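Local structure of uracil-dna glycosylase (Deinococcus radiodurans, 4UQM) at residues Gln82-His86 with Val147-Asn153; Ile56-Ala60 with His86-His92; Asn142-Thr146 with Trp160-Thr164; His92-Phe96 with Leu139-Ala143. The protein belongs to the uracil-DNA glycosylase superfamily, alpha/beta proteins built on a parallel four-stranded sheet flanked by helices, and is bound here to DNA. The protein carries 1 engineered substitution. All coordinates share one frame; numbering follows the deposited sequence.

Overall arrangement
From the N terminus, contact 2 opens first, at strand 56-57, and closes at residues 86-92 in the long loop after strand 77-81. Contact 1 opens at 82-86 before that loop is closed, so the two cross; they share His86, and strands 56-57 and 147-148 pair in a small antiparallel sheet. Contact 4 runs from 92-96 to strand 138-142, entirely within the chain span bridged by contact 1. Contact 3 starts where contact 4 ends, sharing Asn142 and Ala143, and crosses contact 1 to reach helix 160-172. Together they join the C-terminal side of the parallel sheet to the DNA-contacting loops and to helix 160-172.

Contact 1: residues Gln82-His86 with Val147-Asn153; sequences QDPYH and VRAAQAN. Engineered in segment 147-153: Ala150 (natural residue Gly). With nucleotides of chain B.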
loop_
_atom_site.group_PDB
_atom_site.type_symbol
_atom_site.label_atom_id
_atom_site.label_comp_id
_atom_site.label_asym_id
_atom_site.label_seq_id
_atom_site.Cartn_x
_atom_site.Cartn_y
_atom_site.Cartn_z
ATOM N N GLN A 82 -2.190 6.429 -2.887
ATOM C CA GLN A 82 -1.612 7.297 -3.889
ATOM C C GLN A 82 -0.084 7.352 -3.849
ATOM O O GLN A 82 0.605 6.986 -4.826
ATOM C CB GLN A 82 -2.263 8.690 -3.742
ATOM C CG GLN A 82 -1.678 9.741 -4.691
ATOM C CD GLN A 82 -2.282 11.095 -4.495
ATOM O OE1 GLN A 82 -3.414 11.341 -4.924
ATOM N NE2 GLN A 82 -1.530 11.994 -3.884
ATOM N N ASP A 83 0.427 7.865 -2.746
ATOM C CA ASP A 83 1.861 8.049 -2.568
ATOM C C ASP A 83 2.095 8.209 -1.080
ATOM O O ASP A 83 1.142 8.310 -0.285
ATOM C CB ASP A 83 2.416 9.235 -3.425
ATOM C CG ASP A 83 1.993 10.610 -2.962
ATOM O OD1 ASP A 83 0.859 10.850 -2.538
ATOM O OD2 ASP A 83 2.869 11.529 -3.009
ATOM N N PRO A 84 3.342 8.148 -0.624
ATOM C CA PRO A 84 3.574 8.119 0.812
ATOM C C PRO A 84 3.204 9.402 1.507
ATOM O O PRO A 84 3.182 10.506 0.901
ATOM C CB PRO A 84 5.078 7.876 0.938
ATOM C CG PRO A 84 5.475 7.266 -0.356
ATOM C CD PRO A 84 4.583 7.943 -1.375
ATOM N N TYR A 85 2.986 9.345 2.816
ATOM C CA TYR A 85 2.838 10.578 3.585
ATOM C C TYR A 85 4.099 11.462 3.349
ATOM O O TYR A 85 5.229 10.940 3.227
ATOM C CB TYR A 85 2.860 10.314 5.091
ATOM C CG TYR A 85 1.658 9.622 5.650
ATOM C CD1 TYR A 85 0.379 10.162 5.537
ATOM C CD2 TYR A 85 1.805 8.389 6.305
ATOM C CE1 TYR A 85 -0.729 9.507 6.101
ATOM C CE2 TYR A 85 0.731 7.774 6.908
ATOM C CZ TYR A 85 -0.542 8.322 6.767
ATOM O OH TYR A 85 -1.695 7.722 7.307
ATOM N N HIS A 86 3.918 12.770 3.339
ATOM C CA HIS A 86 4.951 13.689 2.880
ATOM C C HIS A 86 5.410 14.633 3.955
ATOM O O HIS A 86 6.098 15.649 3.668
ATOM C CB HIS A 86 4.502 14.447 1.622
ATOM C CG HIS A 86 3.294 15.305 1.800
ATOM N ND1 HIS A 86 2.117 14.992 1.175
ATOM C CD2 HIS A 86 3.030 16.356 2.611
ATOM C CE1 HIS A 86 1.184 15.850 1.544
ATOM N NE2 HIS A 86 1.699 16.689 2.419
ATOM N N VAL A 147 8.086 10.404 -2.246
ATOM C CA VAL A 147 7.505 11.737 -2.381
ATOM C C VAL A 147 8.470 12.770 -1.848
ATOM O O VAL A 147 9.248 12.511 -0.938
ATOM C CB VAL A 147 6.171 11.798 -1.619
ATOM C CG1 VAL A 147 6.350 11.595 -0.114
ATOM C CG2 VAL A 147 5.421 13.090 -1.908
ATOM N N ARG A 148 8.486 13.932 -2.467
ATOM C CA ARG A 148 9.240 15.076 -1.935
ATOM C C ARG A 148 8.489 15.690 -0.755
ATOM O O ARG A 148 7.238 15.811 -0.775
ATOM C CB ARG A 148 9.434 16.112 -3.054
ATOM C CG ARG A 148 10.483 17.153 -2.821
ATOM C CD ARG A 148 10.511 18.100 -4.013
ATOM N NE ARG A 148 10.679 17.511 -5.373
ATOM C CZ ARG A 148 10.453 18.141 -6.515
ATOM N NH1 ARG A 148 10.060 19.400 -6.550
ATOM N NH2 ARG A 148 10.635 17.544 -7.650
ATOM N N ALA A 149 9.225 16.061 0.287
ATOM C CA ALA A 149 8.630 16.690 1.441
ATOM C C ALA A 149 7.681 17.799 1.099
ATOM O O ALA A 149 7.963 18.618 0.239
ATOM C CB ALA A 149 9.720 17.202 2.383
ATOM N N ALA A 150 6.553 17.823 1.787
ATOM C CA ALA A 150 5.523 18.828 1.626
ATOM C C ALA A 150 4.758 18.892 0.333
ATOM O O ALA A 150 3.895 19.777 0.219
ATOM C CB ALA A 150 6.054 20.219 1.983
ATOM N N GLN A 151 4.975 17.948 -0.600
ATOM C CA GLN A 151 4.438 18.062 -1.949
ATOM C C GLN A 151 3.775 16.738 -2.424
ATOM O O GLN A 151 4.438 15.861 -2.993
ATOM C CB GLN A 151 5.581 18.460 -2.874
ATOM C CG GLN A 151 6.184 19.820 -2.605
ATOM C CD GLN A 151 7.512 20.112 -3.350
ATOM O OE1 GLN A 151 7.645 19.793 -4.547
ATOM N NE2 GLN A 151 8.472 20.765 -2.659
ATOM N N ALA A 152 2.478 16.564 -2.144
ATOM C CA ALA A 152 1.806 15.356 -2.532
ATOM C C ALA A 152 1.892 15.083 -4.022
ATOM O O ALA A 152 1.704 15.967 -4.857
ATOM C CB ALA A 152 0.348 15.379 -2.093
ATOM N N ASN A 153 2.156 13.826 -4.332
ATOM C CA ASN A 153 2.228 13.305 -5.705
ATOM C C ASN A 153 3.352 13.943 -6.531
ATOM O O ASN A 153 3.351 13.880 -7.742
ATOM C CB ASN A 153 0.885 13.432 -6.440
ATOM C CG ASN A 153 0.393 12.126 -6.953
ATOM O OD1 ASN A 153 0.886 11.086 -6.571
ATOM N ND2 ASN A 153 -0.604 12.158 -7.815
ATOM P P DA B 8 0.649 19.012 5.213
ATOM O OP1 DA B 8 1.743 19.363 6.154
ATOM O OP2 DA B 8 0.859 18.855 3.746
ATOM O "O5'" DA B 8 -0.299 17.860 5.777
ATOM C "C5'" DA B 8 -1.209 17.263 4.858
ATOM C "C4'" DA B 8 -2.332 16.568 5.588
ATOM O "O4'" DA B 8 -3.317 17.534 6.026
ATOM C "C3'" DA B 8 -3.071 15.587 4.687
ATOM O "O3'" DA B 8 -3.492 14.435 5.403
ATOM C "C2'" DA B 8 -4.290 16.349 4.221
ATOM C "C1'" DA B 8 -4.544 17.346 5.339
ATOM N N9 DA B 8 -5.000 18.647 4.847
ATOM C C8 DA B 8 -6.051 19.388 5.330
ATOM N N7 DA B 8 -6.269 20.493 4.658
ATOM C C5 DA B 8 -5.311 20.470 3.655
ATOM C C6 DA B 8 -5.030 21.350 2.594
ATOM N N6 DA B 8 -5.700 22.488 2.380
ATOM N N1 DA B 8 -4.002 21.040 1.773
ATOM C C2 DA B 8 -3.342 19.892 1.980
ATOM N N3 DA B 8 -3.519 18.979 2.934
ATOM C C4 DA B 8 -4.534 19.330 3.747
HETATM O O HOH W 1 0.218 8.476 -7.296
#
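Asp83 and His86 of the GQDPYH motif, the signature loop after strand 77-81 in this family of glycosylases, face residues 147-153, a short strand end, a turn and the chain after it. The backbone of the motif is fixed to this turn where Ala150 N donates to His86 O, a nearly straight bond (177°) of 2.9 Å. Ala150, an engineered residue replacing glycine, sits at the third position of a type II turn from Arg148 to Gln151. The His86 side chain folds back over the same turn, its CG lying between the backbone N and the carbonyl carbon (chi1 62°). Gln151 N then lies over one face of the imidazole, toward its rim, while ND1 packs 3.7 Å from Ala152 CB. This leaves NE2 to reach beyond the protein: it donates in the ring plane to OP2 of DA8 of chain B at 2.7 Å, and the motif thus meets the DNA backbone here. At the other end of the loop the Asp83 carboxylate takes a bond on each oxygen, both from above its plane. Asn153 N donates to OD2 at 2.7 Å, and Gln82 NE2 to OD1 at 3.0 Å. The amides of Gln82 and Asn153 are stacked with planes 22° apart, Gln82 NE2 lying 3.6 Å from Asn153 CG. A water links the Gln82 backbone to the Asn153 side chain, donating to Gln82 O and, at 2.8 Å, to Asn153 OD1. Between these polar ends Val147 fills the middle, its CG1 being 3.8 Å from His86 CB and its CG2 close beside Asp83 OD2.

Contact 2: residues Ile56-Ala60 with His86-His92; sequences IYPPA and HGPNQAH. With nucleotides of chain B.
Tyr57 lays its ring against His86, Gly87 and Pro88, where the GQDPYH motif runs out into the rest of its loop. The motif's last carbonyl comes to the ring edge, with His86 O 3.3 Å from Tyr57 CE2 and near the ring plane. Gly87 O instead stands over one face, toward the rim, and the phenol oxygen OH rests 3.3 Å from Pro88 CA. CG of Tyr57 points opposite its own carbonyl carbon (chi1 -61°), which swings the ring across to the loop. A cis peptide follows, and Pro58 turns back so that its CB touches Ala91 O at 3.3 Å and Ala91 CB at 4.0 Å. Next along, Pro59 CD meets His92 CD2 at 3.9 Å. No hydrogen bond joins the two segments; the fit is made by packing.

What holds the first shell lies further out. Tyr57 belongs to the short strand paired with strand 147-148 through Val147, and Pro58 O accepts a hydrogen bond from Arg51 of helix 38-53. Within the loop, Gln90 OE1 accepts a weak hydrogen bond from Gly87 N, 3.0 Å long.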
loop_
_atom_site.group_PDB
_atom_site.type_symbol
_atom_site.label_atom_id
_atom_site.label_comp_id
_atom_site.label_asym_id
_atom_site.label_seq_id
_atom_site.Cartn_x
_atom_site.Cartn_y
_atom_site.Cartn_z
ATOM N N ILE A 56 13.371 13.605 0.802
ATOM C CA ILE A 56 12.479 12.625 0.153
ATOM C C ILE A 56 12.045 11.568 1.190
ATOM O O ILE A 56 12.853 11.042 1.912
ATOM C CB ILE A 56 13.169 11.904 -1.054
ATOM C CG1 ILE A 56 13.713 12.936 -2.054
ATOM C CG2 ILE A 56 12.317 10.860 -1.712
ATOM C CD1 ILE A 56 12.660 13.891 -2.601
ATOM N N TYR A 57 10.748 11.222 1.176
ATOM C CA TYR A 57 10.178 10.259 2.072
ATOM C C TYR A 57 9.621 9.070 1.280
ATOM O O TYR A 57 9.252 9.199 0.124
ATOM C CB TYR A 57 9.037 10.901 2.858
ATOM C CG TYR A 57 9.446 12.074 3.716
ATOM C CD1 TYR A 57 10.497 12.012 4.617
ATOM C CD2 TYR A 57 8.771 13.288 3.597
ATOM C CE1 TYR A 57 10.821 13.109 5.406
ATOM C CE2 TYR A 57 9.078 14.368 4.394
ATOM C CZ TYR A 57 10.110 14.285 5.284
ATOM O OH TYR A 57 10.445 15.378 6.066
ATOM N N PRO A 58 9.562 7.879 1.910
ATOM C CA PRO A 58 10.172 7.558 3.190
ATOM C C PRO A 58 11.699 7.458 3.035
ATOM O O PRO A 58 12.219 7.568 1.942
ATOM C CB PRO A 58 9.613 6.161 3.474
ATOM C CG PRO A 58 9.502 5.559 2.089
ATOM C CD PRO A 58 9.021 6.709 1.235
ATOM N N PRO A 59 12.400 7.247 4.138
ATOM C CA PRO A 59 13.849 6.972 4.045
ATOM C C PRO A 59 14.121 5.827 3.077
ATOM O O PRO A 59 13.309 4.867 2.947
ATOM C CB PRO A 59 14.222 6.593 5.481
ATOM C CG PRO A 59 13.191 7.340 6.328
ATOM C CD PRO A 59 11.946 7.216 5.536
ATOM N N ALA A 60 15.247 5.918 2.361
ATOM C CA ALA A 60 15.520 4.936 1.318
ATOM C C ALA A 60 15.492 3.472 1.834
ATOM O O ALA A 60 14.961 2.616 1.133
ATOM C CB ALA A 60 16.838 5.240 0.616
ATOM N N HIS A 86 3.918 12.770 3.339
ATOM C CA HIS A 86 4.951 13.689 2.880
ATOM C C HIS A 86 5.410 14.633 3.955
ATOM O O HIS A 86 6.098 15.649 3.668
ATOM C CB HIS A 86 4.502 14.447 1.622
ATOM C CG HIS A 86 3.294 15.305 1.800
ATOM N ND1 HIS A 86 2.117 14.992 1.175
ATOM C CD2 HIS A 86 3.030 16.356 2.611
ATOM C CE1 HIS A 86 1.184 15.850 1.544
ATOM N NE2 HIS A 86 1.699 16.689 2.419
ATOM N N GLY A 87 5.137 14.293 5.214
ATOM C CA GLY A 87 5.669 15.061 6.349
ATOM C C GLY A 87 6.748 14.292 7.124
ATOM O O GLY A 87 6.930 13.066 6.957
ATOM N N PRO A 88 7.478 14.987 8.007
ATOM C CA PRO A 88 8.603 14.309 8.624
ATOM C C PRO A 88 8.184 13.153 9.551
ATOM O O PRO A 88 7.199 13.272 10.248
ATOM C CB PRO A 88 9.317 15.429 9.399
ATOM C CG PRO A 88 8.321 16.530 9.517
ATOM C CD PRO A 88 7.483 16.431 8.280
ATOM N N ASN A 89 8.955 12.081 9.502
ATOM C CA ASN A 89 8.791 10.900 10.331
ATOM C C ASN A 89 7.397 10.325 10.311
ATOM O O ASN A 89 6.892 9.885 11.340
ATOM C CB ASN A 89 9.366 11.114 11.714
ATOM C CG ASN A 89 9.515 9.822 12.537
ATOM O OD1 ASN A 89 9.604 8.697 12.018
ATOM N ND2 ASN A 89 9.417 9.968 13.799
ATOM N N GLN A 90 6.794 10.343 9.119
ATOM C CA GLN A 90 5.509 9.706 8.914
ATOM C C GLN A 90 5.648 8.418 8.136
ATOM O O GLN A 90 5.467 7.318 8.663
ATOM C CB GLN A 90 4.528 10.674 8.251
ATOM C CG GLN A 90 4.182 11.845 9.119
ATOM C CD GLN A 90 3.173 12.763 8.456
ATOM O OE1 GLN A 90 3.320 13.110 7.274
ATOM N NE2 GLN A 90 2.133 13.129 9.173
ATOM N N ALA A 91 5.938 8.540 6.840
ATOM C CA ALA A 91 6.031 7.357 5.988
ATOM C C ALA A 91 7.221 6.466 6.309
ATOM O O ALA A 91 8.367 6.944 6.445
ATOM C CB ALA A 91 6.082 7.704 4.491
ATOM N N HIS A 92 6.979 5.157 6.357
ATOM C CA HIS A 92 8.083 4.172 6.448
ATOM C C HIS A 92 7.813 2.930 5.618
ATOM O O HIS A 92 8.389 1.857 5.892
ATOM C CB HIS A 92 8.472 3.829 7.887
ATOM C CG HIS A 92 8.990 5.007 8.619
ATOM N ND1 HIS A 92 8.145 5.775 9.376
ATOM C CD2 HIS A 92 10.191 5.628 8.634
ATOM C CE1 HIS A 92 8.817 6.791 9.862
ATOM N NE2 HIS A 92 10.057 6.719 9.446
ATOM P P DA B 8 0.649 19.012 5.213
ATOM O OP1 DA B 8 1.743 19.363 6.154
ATOM O OP2 DA B 8 0.859 18.855 3.746
ATOM O "O5'" DA B 8 -0.299 17.860 5.777
ATOM C "C5'" DA B 8 -1.209 17.263 4.858
ATOM C "C4'" DA B 8 -2.332 16.568 5.588
ATOM O "O4'" DA B 8 -3.317 17.534 6.026
ATOM C "C3'" DA B 8 -3.071 15.587 4.687
ATOM O "O3'" DA B 8 -3.492 14.435 5.403
ATOM C "C2'" DA B 8 -4.290 16.349 4.221
ATOM C "C1'" DA B 8 -4.544 17.346 5.339
ATOM N N9 DA B 8 -5.000 18.647 4.847
ATOM C C8 DA B 8 -6.051 19.388 5.330
ATOM N N7 DA B 8 -6.269 20.493 4.658
ATOM C C5 DA B 8 -5.311 20.470 3.655
ATOM C C6 DA B 8 -5.030 21.350 2.594
ATOM N N6 DA B 8 -5.700 22.488 2.380
ATOM N N1 DA B 8 -4.002 21.040 1.773
ATOM C C2 DA B 8 -3.342 19.892 1.980
ATOM N N3 DA B 8 -3.519 18.979 2.934
ATOM C C4 DA B 8 -4.534 19.330 3.747
#

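Contact 3: residues Asn142-Thr146 with Trp160-Thr164; sequences NAVLT and WEHFT
Residues 142-146 leave the end of strand 138-142 and pass close along the first turn of helix 160-172, with CA atoms 5.3 Å apart for Val144 and Trp160 and 5.9 Å for Ala143 and Thr164. The indole of Trp160 carries most of the contact. Leu145 CB sits squarely over its six-membered ring in a CH-pi contact, 3.6 Å from the centroid and only 3° off the normal; Leu145 CD1, on the same side of the indole, lies out beyond the rim, 3.7 Å from CZ3. At the indole edge NE1 donates to Thr146 OG1 at 2.8 Å, slightly out of the ring plane. Thr146 holds OG1 between its backbone N and carbonyl carbon (chi1 54°), and this oxygen also bonds to His155 ND1, so the buried hydroxyl and N-H are both satisfied. Nearer the strand, Thr164 OG1 donates to Ala143 O at 2.7 Å and has a second partner in Lys190 NZ. Val144 puts CG1 against Trp160 CD1 at 3.8 Å and CG2 beside the carboxylate of Glu161, whose OE2 accepts from Gly157 N. Helix 38-53 packs against this cluster, with Leu47 touching both Thr146 and Trp160, while Phe163 turns to helix 25-35; on the other side, Ala143 and Val144 pair through their backbones with Gly81 and Gln82, at the end of strand 77-81.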
loop_
_atom_site.group_PDB
_atom_site.type_symbol
_atom_site.label_atom_id
_atom_site.label_comp_id
_atom_site.label_asym_id
_atom_site.label_seq_id
_atom_site.Cartn_x
_atom_site.Cartn_y
_atom_site.Cartn_z
ATOM N N ASN A 142 1.436 1.799 -2.108
ATOM C CA ASN A 142 0.997 3.038 -2.794
ATOM C C ASN A 142 1.384 2.943 -4.256
ATOM O O ASN A 142 2.329 2.220 -4.598
ATOM C CB ASN A 142 1.715 4.243 -2.176
ATOM C CG ASN A 142 1.132 4.696 -0.844
ATOM O OD1 ASN A 142 -0.063 4.923 -0.732
ATOM N ND2 ASN A 142 2.001 4.924 0.167
ATOM N N ALA A 143 0.650 3.669 -5.109
ATOM C CA ALA A 143 0.953 3.659 -6.505
ATOM C C ALA A 143 2.352 4.176 -6.830
ATOM O O ALA A 143 2.977 3.720 -7.831
ATOM C CB ALA A 143 -0.104 4.425 -7.289
ATOM N N VAL A 144 2.773 5.163 -6.045
ATOM C CA VAL A 144 4.077 5.803 -6.153
ATOM C C VAL A 144 4.720 5.613 -4.799
ATOM O O VAL A 144 4.048 5.791 -3.766
ATOM C CB VAL A 144 3.888 7.314 -6.531
ATOM C CG1 VAL A 144 5.084 8.186 -6.218
ATOM C CG2 VAL A 144 3.424 7.411 -7.983
ATOM N N LEU A 145 6.024 5.247 -4.759
ATOM C CA LEU A 145 6.639 4.802 -3.502
ATOM C C LEU A 145 7.586 5.767 -2.834
ATOM O O LEU A 145 8.157 5.475 -1.755
ATOM C CB LEU A 145 7.315 3.445 -3.725
ATOM C CG LEU A 145 6.350 2.290 -4.092
ATOM C CD1 LEU A 145 7.169 1.023 -4.154
ATOM C CD2 LEU A 145 5.265 2.069 -3.034
ATOM N N THR A 146 7.708 6.974 -3.416
ATOM C CA THR A 146 8.458 8.062 -2.753
ATOM C C THR A 146 7.727 9.385 -3.008
ATOM O O THR A 146 6.843 9.470 -3.885
ATOM C CB THR A 146 9.890 8.170 -3.331
ATOM O OG1 THR A 146 9.857 8.309 -4.754
ATOM C CG2 THR A 146 10.762 6.972 -2.940
ATOM N N TRP A 160 7.616 5.079 -11.134
ATOM C CA TRP A 160 7.094 4.150 -10.148
ATOM C C TRP A 160 5.882 3.375 -10.646
ATOM O O TRP A 160 5.648 2.230 -10.243
ATOM C CB TRP A 160 6.677 4.864 -8.841
ATOM C CG TRP A 160 7.790 5.153 -7.896
ATOM C CD1 TRP A 160 8.208 6.390 -7.437
ATOM C CD2 TRP A 160 8.633 4.194 -7.283
ATOM N NE1 TRP A 160 9.262 6.226 -6.555
ATOM C CE2 TRP A 160 9.541 4.887 -6.461
ATOM C CE3 TRP A 160 8.724 2.797 -7.347
ATOM C CZ2 TRP A 160 10.527 4.216 -5.731
ATOM C CZ3 TRP A 160 9.703 2.136 -6.619
ATOM C CH2 TRP A 160 10.576 2.851 -5.817
ATOM N N GLU A 161 5.048 4.035 -11.445
ATOM C CA GLU A 161 3.808 3.386 -11.888
ATOM C C GLU A 161 4.049 2.132 -12.679
ATOM O O GLU A 161 3.274 1.182 -12.537
ATOM C CB GLU A 161 2.947 4.356 -12.706
ATOM C CG GLU A 161 2.378 5.525 -11.908
ATOM C CD GLU A 161 3.291 6.732 -11.728
ATOM O OE1 GLU A 161 4.502 6.682 -12.104
ATOM O OE2 GLU A 161 2.765 7.775 -11.228
ATOM N N HIS A 162 5.146 2.062 -13.435
ATOM C CA HIS A 162 5.465 0.815 -14.132
ATOM C C HIS A 162 5.817 -0.271 -13.114
ATOM O O HIS A 162 5.461 -1.423 -13.272
ATOM C CB HIS A 162 6.654 1.033 -15.055
ATOM C CG HIS A 162 6.382 1.948 -16.189
ATOM N ND1 HIS A 162 5.353 1.731 -17.075
ATOM C CD2 HIS A 162 7.040 3.044 -16.627
ATOM C CE1 HIS A 162 5.373 2.680 -18.003
ATOM N NE2 HIS A 162 6.372 3.507 -17.733
ATOM N N PHE A 163 6.568 0.100 -12.094
ATOM C CA PHE A 163 6.961 -0.869 -11.064
ATOM C C PHE A 163 5.741 -1.345 -10.263
ATOM O O PHE A 163 5.576 -2.558 -10.041
ATOM C CB PHE A 163 7.976 -0.251 -10.129
ATOM C CG PHE A 163 8.403 -1.189 -9.025
ATOM C CD1 PHE A 163 9.293 -2.217 -9.297
ATOM C CD2 PHE A 163 7.828 -1.100 -7.755
ATOM C CE1 PHE A 163 9.623 -3.131 -8.299
ATOM C CE2 PHE A 163 8.169 -1.989 -6.756
ATOM C CZ PHE A 163 9.094 -2.993 -7.010
ATOM N N THR A 164 4.880 -0.428 -9.845
ATOM C CA THR A 164 3.711 -0.879 -9.101
ATOM C C THR A 164 2.689 -1.578 -10.009
ATOM O O THR A 164 1.967 -2.453 -9.532
ATOM C CB THR A 164 3.080 0.219 -8.233
ATOM O OG1 THR A 164 2.698 1.299 -9.057
ATOM C CG2 THR A 164 4.046 0.656 -7.175
#

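Contact 4: residues His92-Phe96 with Leu139-Ala143; sequences HGLSF and LLLNA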
loop_
_atom_site.group_PDB
_atom_site.type_symbol
_atom_site.label_atom_id
_atom_site.label_comp_id
_atom_site.label_asym_id
_atom_site.label_seq_id
_atom_site.Cartn_x
_atom_site.Cartn_y
_atom_site.Cartn_z
ATOM N N HIS A 92 6.979 5.157 6.357
ATOM C CA HIS A 92 8.083 4.172 6.448
ATOM C C HIS A 92 7.813 2.930 5.618
ATOM O O HIS A 92 8.389 1.857 5.892
ATOM C CB HIS A 92 8.472 3.829 7.887
ATOM C CG HIS A 92 8.990 5.007 8.619
ATOM N ND1 HIS A 92 8.145 5.775 9.376
ATOM C CD2 HIS A 92 10.191 5.628 8.634
ATOM C CE1 HIS A 92 8.817 6.791 9.862
ATOM N NE2 HIS A 92 10.057 6.719 9.446
ATOM N N GLY A 93 7.130 3.106 4.496
ATOM C CA GLY A 93 7.020 2.054 3.494
ATOM C C GLY A 93 5.820 1.142 3.619
ATOM O O GLY A 93 5.575 0.387 2.732
ATOM N N LEU A 94 5.037 1.228 4.687
ATOM C CA LEU A 94 3.747 0.516 4.735
ATOM C C LEU A 94 2.705 1.608 4.609
ATOM O O LEU A 94 2.620 2.470 5.455
ATOM C CB LEU A 94 3.531 -0.204 6.084
ATOM C CG LEU A 94 4.453 -1.318 6.502
ATOM C CD1 LEU A 94 3.936 -1.904 7.805
ATOM C CD2 LEU A 94 4.484 -2.319 5.413
ATOM N N SER A 95 1.952 1.587 3.502
ATOM C CA SER A 95 1.035 2.677 3.246
ATOM C C SER A 95 0.090 2.919 4.411
ATOM O O SER A 95 -0.469 1.987 5.004
ATOM C CB SER A 95 0.284 2.500 1.941
ATOM O OG SER A 95 -0.618 1.396 1.948
ATOM N N PHE A 96 -0.100 4.204 4.699
ATOM C CA PHE A 96 -0.970 4.711 5.757
ATOM C C PHE A 96 -0.477 4.554 7.172
ATOM O O PHE A 96 -1.041 5.185 8.083
ATOM C CB PHE A 96 -2.392 4.176 5.620
ATOM C CG PHE A 96 -2.993 4.487 4.272
ATOM C CD1 PHE A 96 -3.451 5.793 4.021
ATOM C CD2 PHE A 96 -3.009 3.598 3.212
ATOM C CE1 PHE A 96 -3.920 6.157 2.792
ATOM C CE2 PHE A 96 -3.492 3.982 1.964
ATOM C CZ PHE A 96 -3.954 5.277 1.742
ATOM N N LEU A 139 -1.134 -6.338 1.976
ATOM C CA LEU A 139 -0.037 -5.627 1.375
ATOM C C LEU A 139 -0.411 -4.150 1.334
ATOM O O LEU A 139 -1.365 -3.779 0.668
ATOM C CB LEU A 139 0.243 -6.185 -0.024
ATOM C CG LEU A 139 1.413 -5.563 -0.782
ATOM C CD1 LEU A 139 2.748 -5.893 -0.156
ATOM C CD2 LEU A 139 1.441 -6.145 -2.198
ATOM N N LEU A 140 0.360 -3.344 2.049
ATOM C CA LEU A 140 0.076 -1.922 2.193
ATOM C C LEU A 140 0.906 -1.094 1.215
ATOM O O LEU A 140 1.988 -0.613 1.533
ATOM C CB LEU A 140 0.292 -1.530 3.666
ATOM C CG LEU A 140 -0.678 -2.198 4.659
ATOM C CD1 LEU A 140 -0.155 -2.013 6.059
ATOM C CD2 LEU A 140 -2.005 -1.522 4.527
ATOM N N LEU A 141 0.374 -0.954 0.026
ATOM C CA LEU A 141 1.090 -0.381 -1.124
ATOM C C LEU A 141 0.600 1.040 -1.407
ATOM O O LEU A 141 -0.489 1.414 -1.048
ATOM C CB LEU A 141 0.917 -1.273 -2.358
ATOM C CG LEU A 141 1.986 -1.300 -3.457
ATOM C CD1 LEU A 141 3.343 -1.720 -2.882
ATOM C CD2 LEU A 141 1.560 -2.202 -4.628
ATOM N N ASN A 142 1.436 1.799 -2.108
ATOM C CA ASN A 142 0.997 3.038 -2.794
ATOM C C ASN A 142 1.384 2.943 -4.256
ATOM O O ASN A 142 2.329 2.220 -4.598
ATOM C CB ASN A 142 1.715 4.243 -2.176
ATOM C CG ASN A 142 1.132 4.696 -0.844
ATOM O OD1 ASN A 142 -0.063 4.923 -0.732
ATOM N ND2 ASN A 142 2.001 4.924 0.167
ATOM N N ALA A 143 0.650 3.669 -5.109
ATOM C CA ALA A 143 0.953 3.659 -6.505
ATOM C C ALA A 143 2.352 4.176 -6.830
ATOM O O ALA A 143 2.977 3.720 -7.831
ATOM C CB ALA A 143 -0.104 4.425 -7.289
HETATM O O HOH W 2 4.005 0.811 0.022
#
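Ser95 and Leu140 form the heart of this buried contact, with Asn142 beside them, where a loop segment passes at nearly a right angle (95°) over strand 138-142, an outermost strand of the parallel sheet. Ser95 grips the strand twice. Its backbone N donates to Leu140 O at 3.0 Å, almost straight at the hydrogen (174°) although it comes from well above the carbonyl plane. Its hydroxyl is held between the backbone N and the carbonyl carbon (chi1 67°), and this turns OG down onto the strand, where it donates to Leu141 O at 3.0 Å, again from above the plane.

Leu140 supplies the apolar side of the joint. Its CB lies 3.5 Å from Ser95 OG, CD1 packs against Leu94 CB at 4.1 Å, and CD2 comes up to Ser95 O at 3.9 Å. Asn142 closes the opposite flank of the serine, with ND2 3.5 Å from Ser95 CB. Water 2 stands 2.9 Å from Leu140 O and is also near Gly93 O.

Strand 138-142 is hydrogen-bonded to its neighbour, strand 77-81, through Leu139 and Leu141, whose backbones pair with Val77, Ile79 and Gly81. Further along the loop, Phe96 O accepts from Tyr85 OH and its ring meets Trp183 edge to face. The crossing loop thus adds no further strand to the sheet: one serine serves two successive carbonyls of the strand from above, and the N-H and the hydroxyl of Ser95 both find acceptors in a buried contact.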